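Local coordinates for protein 4-amino-4-deoxychorismate lyase (Legionella pneumophila, PDB 3LUL) that belongs to the class IV aminotransferase family, whose members use pyridoxal phosphate, and carries that cofactor on a modified lysine, at residues G18-I23 / G92-R97. Sequence-based numbering, arbitrary orientation.
Sequences GIDDRI and GGPASR
A lone beta bridge, Asp21 with Pro94, joins the loop segments 18-23 and 92-97, and an Asx turn at Asp21 lends its carboxylate to the same junction. Arg22 N donates to Gly93 O at 2.9 Å, and Ala95 N returns a weak, long bond to Asp20 O, 3.4 Å. Asp21 makes the turn: its OD1 accepts from Ile23 N at 3.0 Å, almost straight (171°) and on the anti side of the carboxylate. Gly93 N, also 3.0 Å from Asp21 OD1, comes in from above the carboxylate plane and is more bent (137°). With chi1 at -162°, CG swings anti to the backbone N and lays the carboxylate against Gly93; OD2 goes to Ser91 OG, so both oxygens are held. The Arg22 side chain runs past the methyl of Ala95, its CD 3.5 Å from Ala95 CB, then bends at chi3. Its NE forms a salt bridge with Glu27, NH2 reaches Leu99 O, and a water lying in the guanidinium plane links NH1 to Ser96 O. The contact thus ties the loop leading into strand 28-36 to the one leaving strand 84-91, its antiparallel neighbour in the sheet, with Ile149 of the second subunit packed on Arg22.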
loop_
_atom_site.group_PDB
_atom_site.type_symbol
_atom_site.label_atom_id
_atom_site.label_comp_id
_atom_site.label_asym_id
_atom_site.label_seq_id
_atom_site.Cartn_x
_atom_site.Cartn_y
_atom_site.Cartn_z
ATOM N N GLY B 18 5.152 16.787 5.694
ATOM C CA GLY B 18 4.471 17.177 6.932
ATOM C C GLY B 18 3.383 16.143 7.228
ATOM O O GLY B 18 2.971 15.395 6.349
ATOM N N ILE B 19 2.898 16.127 8.459
ATOM C CA ILE B 19 2.022 15.036 8.903
ATOM C C ILE B 19 0.633 15.116 8.256
ATOM O O ILE B 19 -0.071 14.139 8.220
ATOM C CB ILE B 19 1.890 15.042 10.438
ATOM C CG1 ILE B 19 1.356 13.692 10.952
ATOM C CG2 ILE B 19 1.052 16.223 10.884
ATOM C CD1 ILE B 19 2.235 12.503 10.580
ATOM N N ASP B 20 0.263 16.281 7.745
ATOM C CA ASP B 20 -0.992 16.456 6.985
ATOM C C ASP B 20 -0.903 16.055 5.500
ATOM O O ASP B 20 -1.870 16.249 4.752
ATOM C CB ASP B 20 -1.467 17.912 7.089
ATOM C CG ASP B 20 -0.454 18.919 6.487
ATOM O OD1 ASP B 20 0.730 18.545 6.272
ATOM O OD2 ASP B 20 -0.822 20.098 6.246
ATOM N N ASP B 21 0.262 15.545 5.067
ATOM C CA ASP B 21 0.480 15.160 3.674
ATOM C C ASP B 21 -0.236 13.848 3.362
ATOM O O ASP B 21 -0.252 12.909 4.171
ATOM C CB ASP B 21 1.989 15.055 3.372
ATOM C CG ASP B 21 2.300 15.102 1.890
ATOM O OD1 ASP B 21 1.750 14.266 1.162
ATOM O OD2 ASP B 21 3.099 15.967 1.465
ATOM N N ARG B 22 -0.873 13.788 2.192
ATOM C CA ARG B 22 -1.637 12.592 1.833
ATOM C C ARG B 22 -0.739 11.357 1.579
ATOM O O ARG B 22 -1.239 10.234 1.513
ATOM C CB ARG B 22 -2.578 12.870 0.648
ATOM C CG ARG B 22 -3.651 13.901 0.973
ATOM C CD ARG B 22 -4.544 14.192 -0.196
ATOM N NE ARG B 22 -5.004 12.973 -0.875
ATOM C CZ ARG B 22 -5.994 12.178 -0.439
ATOM N NH1 ARG B 22 -6.684 12.440 0.671
ATOM N NH2 ARG B 22 -6.318 11.112 -1.143
ATOM N N ILE B 23 0.584 11.550 1.483
ATOM C CA ILE B 23 1.512 10.426 1.405
ATOM C C ILE B 23 1.329 9.471 2.577
ATOM O O ILE B 23 1.591 8.277 2.430
ATOM C CB ILE B 23 2.999 10.895 1.236
ATOM C CG1 ILE B 23 3.924 9.735 0.845
ATOM C CG2 ILE B 23 3.567 11.554 2.491
ATOM C CD1 ILE B 23 5.281 10.223 0.277
ATOM N N GLY B 92 1.114 13.380 -2.666
ATOM C CA GLY B 92 -0.137 14.074 -3.016
ATOM C C GLY B 92 -0.202 15.448 -2.375
ATOM O O GLY B 92 -0.849 16.359 -2.884
ATOM N N GLY B 93 0.496 15.623 -1.260
ATOM C CA GLY B 93 0.637 16.932 -0.622
ATOM C C GLY B 93 -0.312 17.169 0.535
ATOM O O GLY B 93 -1.212 16.349 0.788
ATOM N N PRO B 94 -0.119 18.307 1.258
ATOM C CA PRO B 94 -1.019 18.697 2.329
ATOM C C PRO B 94 -2.420 18.845 1.813
ATOM O O PRO B 94 -2.628 19.365 0.723
ATOM C CB PRO B 94 -0.504 20.073 2.773
ATOM C CG PRO B 94 0.874 20.143 2.347
ATOM C CD PRO B 94 1.049 19.205 1.167
ATOM N N ALA B 95 -3.383 18.406 2.599
ATOM C CA ALA B 95 -4.771 18.517 2.197
ATOM C C ALA B 95 -5.627 18.434 3.424
ATOM O O ALA B 95 -5.164 17.946 4.467
ATOM C CB ALA B 95 -5.133 17.385 1.239
ATOM N N SER B 96 -6.878 18.865 3.292
ATOM C CA SER B 96 -7.866 18.695 4.355
ATOM C C SER B 96 -8.104 17.215 4.554
ATOM O O SER B 96 -7.847 16.395 3.646
ATOM C CB SER B 96 -9.205 19.357 4.004
ATOM O OG SER B 96 -9.155 20.757 4.142
ATOM N N ARG B 97 -8.603 16.871 5.727
ATOM C CA ARG B 97 -8.837 15.482 6.065
ATOM C C ARG B 97 -9.948 14.876 5.198
ATOM O O ARG B 97 -10.928 15.536 4.885
ATOM C CB ARG B 97 -9.192 15.390 7.544
ATOM C CG ARG B 97 -9.189 14.014 8.074
ATOM C CD ARG B 97 -9.704 13.981 9.513
ATOM N NE ARG B 97 -10.697 12.914 9.643
ATOM C CZ ARG B 97 -10.429 11.608 9.676
ATOM N NH1 ARG B 97 -9.179 11.146 9.609
ATOM N NH2 ARG B 97 -11.435 10.751 9.782
HETATM O O HOH W 1 -6.400 14.194 3.003
#